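Local structure of cytosolic phospholipase A2 delta (5IZ5) at residues F288-E293 with P666-D671; A296-R301 with C357-S362. The protein hydrolyses the sn-2 ester bond of glycerophospholipids in a calcium-dependent way, with a preference for linoleic acid at that position. The protein carries 3 engineered substitutions. All coordinates share one frame; numbering follows the deposited sequence.

Residues 288-293 come first along the chain and lead into helix 292-313. Residues 296-301 follow within that same helix. The chain then passes through strand 327-331 and helix 335-351 before 357-362 returns to the helix. This closes the short loop of contact 2. Much later, 666-671 comes back to the start of the helix and closes the long loop of contact 1. Contact 2 is therefore nested inside contact 1. Together they tie one helix to strand 360-363 and to the loop before strand 672-676; both strands belong to one mixed sheet. Tyr360 joins the two contacts: Leu290, Leu298, Arg668 and Leu670 all touch it.

Contact 1: residues F288-E293 with P666-D671; sequences FNLCAE and PGRRLD. With SO4 (sulfate ion), chain N.
At the lead-in to helix 292-313, Leu290 packs against the loop Pro666-Arg668, which runs on toward strand 672-676 of the catalytic domain's mixed sheet. The two methyl groups of Leu290 divide the work. Leu290 CD1 lies 3.6 Å from Gly667 O. Leu290 CD2 lies 3.5 Å from Pro666 O and 3.9 Å from Arg668 CG. CG of Leu290 sits beside its backbone N (chi1 -57°), and the branch reaches across to the loop. Gly667 lets the leucine come this close: any CB there would run into Leu290 CG. Its positive phi, 101°, also suits glycine. An alanine in place of Leu290 would probably open a gap against Gly667 and take away the apolar contact on the aliphatic part of Arg668. Beyond that part, Arg668 NE forms a salt bridge with Glu294 and NH1 one with Glu486. Two residues before Leu290, Phe288 O rests 3.4 Å from Pro666 CB. A water accepts from Leu290 N at 3.1 Å and donates weakly to Pro666 O, so it bridges the backbones. A sulfate, probably from the crystallisation liquor, also meets the loop. Gly667 N makes a weak hydrogen bond to sulfate O4 at 3.0 Å and another to sulfate O1. The same sulfate O4 lies over one face of the Arg669 guanidinium, 3.2 Å from Arg669 NH1. This is the join of an alpha/beta fold where a helix start meets the loop feeding a parallel strand.

Contact 2: residues A296-R301 with C357-S362; sequences AFLSRR and CVTYFS
Arg301 turns the edge of its guanidinium to the backbone of Val358, while Leu298 lies crosswise to Thr359 and Tyr360. The arginine leaves helix 292-313 with CG anti to its own N (chi1 -175°) and bends at chi2. Its group arrives side-on. Arg301 NE and NH2 both donate to the single oxygen Val358 O, at 2.8 Å and 2.7 Å. The oxygen lies close to the guanidinium plane. Neither bond is straight, with N-H...O angles of 142° and 144°, as expected when two donors share one acceptor. The third nitrogen, NH1, bonds Gly459 O. On the way, Arg301 and Thr359 run past each other in opposite senses, with Arg301 CG 4.2 Å from Thr359 CA.

Phe297 turns its ring edge to the Thr359 backbone, where Phe297 CE2 is 3.9 Å from Thr359 O. One face of this ring carries Arg301 CB. Leu298 crosses both its partners at about a right angle. Leu298 CD2 is 3.5 Å from Thr359 CG2, a tight carbon pair, and 3.4 Å from Tyr360 OH. Thr359 CG2 in turn sits over the centre of the Tyr360 ring. The hydroxyl of Tyr360 is hydrogen-bonded to Glu294, one turn before Leu298 on the helix.

Val358 O takes two N-H groups of a buried cation, which would probably polarise that carbonyl. The arginine thus joins the helix to the backbone of Val358. Its buried guanidinium is held by carbonyl oxygens, and this fixes the rotation of the group.

Contact 1: residues F288-E293 with P666-D671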
loop_
_atom_site.group_PDB
_atom_site.type_symbol
_atom_site.label_atom_id
_atom_site.label_comp_id
_atom_site.label_asym_id
_atom_site.label_seq_id
_atom_site.Cartn_x
_atom_site.Cartn_y
_atom_site.Cartn_z
ATOM N N PHE B 288 6.506 -14.978 3.372
ATOM C CA PHE B 288 5.062 -15.029 3.630
ATOM C C PHE B 288 4.700 -15.500 5.024
ATOM O O PHE B 288 3.602 -15.988 5.262
ATOM C CB PHE B 288 4.379 -15.912 2.597
ATOM C CG PHE B 288 4.298 -15.278 1.260
ATOM C CD1 PHE B 288 3.254 -14.420 0.961
ATOM C CD2 PHE B 288 5.283 -15.508 0.312
ATOM C CE1 PHE B 288 3.176 -13.818 -0.270
ATOM C CE2 PHE B 288 5.215 -14.908 -0.925
ATOM C CZ PHE B 288 4.156 -14.060 -1.219
ATOM N N ASN B 289 5.615 -15.356 5.958
ATOM C CA ASN B 289 5.290 -15.655 7.324
ATOM C C ASN B 289 5.595 -14.425 8.120
ATOM O O ASN B 289 6.072 -13.424 7.583
ATOM C CB ASN B 289 6.021 -16.912 7.785
ATOM C CG ASN B 289 5.325 -18.182 7.305
ATOM O OD1 ASN B 289 4.252 -18.558 7.800
ATOM N ND2 ASN B 289 5.919 -18.834 6.321
ATOM N N LEU B 290 5.269 -14.488 9.393
ATOM C CA LEU B 290 5.376 -13.337 10.249
ATOM C C LEU B 290 6.850 -13.039 10.464
ATOM O O LEU B 290 7.675 -13.944 10.434
ATOM C CB LEU B 290 4.657 -13.606 11.562
ATOM C CG LEU B 290 3.176 -13.977 11.434
ATOM C CD1 LEU B 290 2.575 -14.200 12.809
ATOM C CD2 LEU B 290 2.383 -12.919 10.671
ATOM N N CYS B 291 7.178 -11.763 10.634
ATOM C CA CYS B 291 8.561 -11.365 10.823
ATOM C C CYS B 291 9.001 -11.676 12.247
ATOM O O CYS B 291 8.164 -11.852 13.145
ATOM C CB CYS B 291 8.750 -9.877 10.529
ATOM S SG CYS B 291 7.958 -8.783 11.720
ATOM N N ALA B 292 10.316 -11.728 12.441
ATOM C CA ALA B 292 10.904 -12.088 13.732
ATOM C C ALA B 292 10.333 -11.248 14.868
ATOM O O ALA B 292 9.983 -11.780 15.917
ATOM C CB ALA B 292 12.418 -11.944 13.680
ATOM N N GLU B 293 10.225 -9.941 14.646
ATOM C CA GLU B 293 9.707 -9.032 15.668
ATOM C C GLU B 293 8.261 -9.347 16.067
ATOM O O GLU B 293 7.916 -9.263 17.244
ATOM C CB GLU B 293 9.812 -7.580 15.203
ATOM C CG GLU B 293 11.243 -7.040 15.114
ATOM C CD GLU B 293 11.768 -6.469 16.426
ATOM O OE1 GLU B 293 11.018 -6.337 17.424
ATOM O OE2 GLU B 293 12.967 -6.135 16.452
ATOM N N PRO B 666 -1.038 -15.090 6.576
ATOM C CA PRO B 666 -0.542 -16.389 7.043
ATOM C C PRO B 666 0.279 -16.291 8.329
ATOM O O PRO B 666 1.091 -15.379 8.477
ATOM C CB PRO B 666 0.334 -16.871 5.882
ATOM C CG PRO B 666 -0.229 -16.199 4.679
ATOM C CD PRO B 666 -0.718 -14.860 5.154
ATOM N N GLY B 667 0.053 -17.219 9.253
ATOM C CA GLY B 667 0.771 -17.226 10.519
ATOM C C GLY B 667 -0.016 -16.656 11.679
ATOM O O GLY B 667 0.249 -17.005 12.824
ATOM N N ARG B 668 -0.990 -15.790 11.406
ATOM C CA ARG B 668 -1.720 -15.120 12.486
ATOM C C ARG B 668 -2.715 -16.040 13.216
ATOM O O ARG B 668 -2.900 -15.908 14.425
ATOM C CB ARG B 668 -2.401 -13.844 11.976
ATOM C CG ARG B 668 -1.395 -12.805 11.491
ATOM C CD ARG B 668 -1.755 -11.391 11.909
ATOM N NE ARG B 668 -0.612 -10.493 11.728
ATOM C CZ ARG B 668 -0.486 -9.582 10.765
ATOM N NH1 ARG B 668 -1.442 -9.396 9.861
ATOM N NH2 ARG B 668 0.617 -8.840 10.708
ATOM N N ARG B 669 -3.354 -16.950 12.483
ATOM C CA ARG B 669 -4.186 -18.016 13.074
ATOM C C ARG B 669 -5.212 -17.513 14.078
ATOM O O ARG B 669 -5.200 -17.940 15.232
ATOM C CB ARG B 669 -3.329 -19.055 13.811
ATOM C CG ARG B 669 -2.934 -20.319 13.047
ATOM C CD ARG B 669 -1.541 -20.216 12.467
ATOM N NE ARG B 669 -1.031 -21.537 12.105
ATOM C CZ ARG B 669 0.241 -21.813 11.813
ATOM N NH1 ARG B 669 1.173 -20.861 11.821
ATOM N NH2 ARG B 669 0.584 -23.059 11.505
ATOM N N LEU B 670 -6.107 -16.633 13.657
ATOM C CA LEU B 670 -7.108 -16.121 14.583
ATOM C C LEU B 670 -8.158 -17.161 14.929
ATOM O O LEU B 670 -8.650 -17.888 14.059
ATOM C CB LEU B 670 -7.760 -14.833 14.070
ATOM C CG LEU B 670 -6.878 -13.665 14.512
ATOM C CD1 LEU B 670 -5.939 -13.239 13.396
ATOM C CD2 LEU B 670 -7.709 -12.512 15.030
ATOM N N ASP B 671 -8.463 -17.226 16.223
ATOM C CA ASP B 671 -9.472 -18.132 16.762
ATOM C C ASP B 671 -10.774 -17.392 17.005
ATOM O O ASP B 671 -11.843 -17.923 16.733
ATOM C CB ASP B 671 -8.968 -18.751 18.068
ATOM C CG ASP B 671 -7.710 -19.561 17.865
ATOM O OD1 ASP B 671 -7.759 -20.517 17.066
ATOM O OD2 ASP B 671 -6.677 -19.240 18.491
HETATM S S SO4 N . -1.554 -20.240 8.391
HETATM O O1 SO4 N . -2.498 -19.472 9.229
HETATM O O2 SO4 N . -1.990 -21.652 8.333
HETATM O O3 SO4 N . -1.551 -19.690 7.017
HETATM O O4 SO4 N . -0.190 -20.182 8.970
HETATM O O HOH W 1 3.718 -17.155 9.719
#

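Contact 2: residues A296-R301 with C357-S362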
loop_
_atom_site.group_PDB
_atom_site.type_symbol
_atom_site.label_atom_id
_atom_site.label_comp_id
_atom_site.label_asym_id
_atom_site.label_seq_id
_atom_site.Cartn_x
_atom_site.Cartn_y
_atom_site.Cartn_z
ATOM N N ALA B 296 8.316 -12.632 18.119
ATOM C CA ALA B 296 8.774 -12.304 19.465
ATOM C C ALA B 296 7.672 -11.610 20.254
ATOM O O ALA B 296 7.454 -11.914 21.426
ATOM C CB ALA B 296 10.017 -11.433 19.407
ATOM N N PHE B 297 6.967 -10.684 19.611
ATOM C CA PHE B 297 5.851 -10.018 20.270
ATOM C C PHE B 297 4.800 -11.031 20.729
ATOM O O PHE B 297 4.245 -10.899 21.815
ATOM C CB PHE B 297 5.196 -8.972 19.361
ATOM C CG PHE B 297 3.833 -8.549 19.826
ATOM C CD1 PHE B 297 3.696 -7.584 20.802
ATOM C CD2 PHE B 297 2.692 -9.149 19.315
ATOM C CE1 PHE B 297 2.450 -7.201 21.253
ATOM C CE2 PHE B 297 1.438 -8.775 19.762
ATOM C CZ PHE B 297 1.316 -7.798 20.731
ATOM N N LEU B 298 4.515 -12.020 19.892
ATOM C CA LEU B 298 3.481 -12.994 20.212
ATOM C C LEU B 298 3.802 -13.759 21.490
ATOM O O LEU B 298 2.915 -13.957 22.331
ATOM C CB LEU B 298 3.254 -13.969 19.055
ATOM C CG LEU B 298 2.550 -13.371 17.834
ATOM C CD1 LEU B 298 2.526 -14.388 16.704
ATOM C CD2 LEU B 298 1.135 -12.903 18.166
ATOM N N SER B 299 5.058 -14.183 21.630
ATOM C CA SER B 299 5.505 -14.857 22.857
ATOM C C SER B 299 5.303 -13.962 24.071
ATOM O O SER B 299 4.783 -14.404 25.090
ATOM C CB SER B 299 6.965 -15.331 22.744
ATOM O OG SER B 299 7.902 -14.257 22.758
ATOM N N ARG B 300 5.674 -12.692 23.946
ATOM C CA ARG B 300 5.459 -11.724 25.015
ATOM C C ARG B 300 3.969 -11.520 25.308
ATOM O O ARG B 300 3.542 -11.571 26.465
ATOM C CB ARG B 300 6.139 -10.393 24.660
ATOM C CG ARG B 300 7.654 -10.458 24.734
ATOM C CD ARG B 300 8.374 -9.136 24.539
ATOM N NE ARG B 300 7.786 -8.227 23.541
ATOM C CZ ARG B 300 8.206 -8.090 22.280
ATOM N NH1 ARG B 300 9.213 -8.812 21.804
ATOM N NH2 ARG B 300 7.606 -7.217 21.480
ATOM N N ARG B 301 3.172 -11.333 24.260
ATOM C CA ARG B 301 1.753 -11.026 24.425
ATOM C C ARG B 301 0.972 -12.206 25.003
ATOM O O ARG B 301 0.084 -12.013 25.823
ATOM C CB ARG B 301 1.130 -10.586 23.087
ATOM C CG ARG B 301 -0.320 -10.124 23.166
ATOM C CD ARG B 301 -0.491 -8.940 24.102
ATOM N NE ARG B 301 -1.871 -8.478 24.162
ATOM C CZ ARG B 301 -2.304 -7.509 24.966
ATOM N NH1 ARG B 301 -1.468 -6.882 25.792
ATOM N NH2 ARG B 301 -3.585 -7.166 24.948
ATOM N N CYS B 357 -6.839 -9.876 26.924
ATOM C CA CYS B 357 -6.956 -11.123 26.172
ATOM C C CYS B 357 -6.798 -10.943 24.654
ATOM O O CYS B 357 -6.793 -11.927 23.918
ATOM C CB CYS B 357 -8.306 -11.789 26.460
ATOM S SG CYS B 357 -8.637 -12.113 28.210
ATOM N N VAL B 358 -6.659 -9.703 24.183
ATOM C CA VAL B 358 -6.608 -9.422 22.745
ATOM C C VAL B 358 -5.171 -9.386 22.233
ATOM O O VAL B 358 -4.332 -8.673 22.777
ATOM C CB VAL B 358 -7.286 -8.075 22.421
ATOM C CG1 VAL B 358 -7.223 -7.776 20.926
ATOM C CG2 VAL B 358 -8.730 -8.083 22.901
ATOM N N THR B 359 -4.900 -10.145 21.176
ATOM C CA THR B 359 -3.572 -10.178 20.560
ATOM C C THR B 359 -3.432 -9.145 19.434
ATOM O O THR B 359 -2.440 -8.412 19.383
ATOM C CB THR B 359 -3.238 -11.587 20.029
ATOM O OG1 THR B 359 -3.125 -12.489 21.134
ATOM C CG2 THR B 359 -1.919 -11.597 19.253
ATOM N N TYR B 360 -4.430 -9.083 18.550
ATOM C CA TYR B 360 -4.379 -8.218 17.369
ATOM C C TYR B 360 -5.483 -7.166 17.362
ATOM O O TYR B 360 -6.594 -7.409 17.830
ATOM C CB TYR B 360 -4.500 -9.061 16.112
ATOM C CG TYR B 360 -3.320 -9.968 15.844
ATOM C CD1 TYR B 360 -2.065 -9.443 15.572
ATOM C CD2 TYR B 360 -3.470 -11.350 15.834
ATOM C CE1 TYR B 360 -0.984 -10.268 15.310
ATOM C CE2 TYR B 360 -2.398 -12.185 15.570
ATOM C CZ TYR B 360 -1.156 -11.642 15.311
ATOM O OH TYR B 360 -0.084 -12.458 15.031
ATOM N N PHE B 361 -5.173 -6.001 16.802
ATOM C CA PHE B 361 -6.103 -4.872 16.769
ATOM C C PHE B 361 -5.974 -4.206 15.395
ATOM O O PHE B 361 -5.018 -3.475 15.143
ATOM C CB PHE B 361 -5.771 -3.931 17.939
ATOM C CG PHE B 361 -6.675 -2.726 18.080
ATOM C CD1 PHE B 361 -7.803 -2.534 17.285
ATOM C CD2 PHE B 361 -6.388 -1.774 19.050
ATOM C CE1 PHE B 361 -8.597 -1.408 17.446
ATOM C CE2 PHE B 361 -7.183 -0.655 19.220
ATOM C CZ PHE B 361 -8.291 -0.471 18.415
ATOM N N SER B 362 -6.923 -4.500 14.502
ATOM C CA SER B 362 -6.915 -3.962 13.138
ATOM C C SER B 362 -7.977 -2.883 12.942
ATOM O O SER B 362 -9.050 -2.908 13.568
ATOM C CB SER B 362 -7.110 -5.068 12.097
ATOM O OG SER B 362 -8.451 -5.520 12.067
#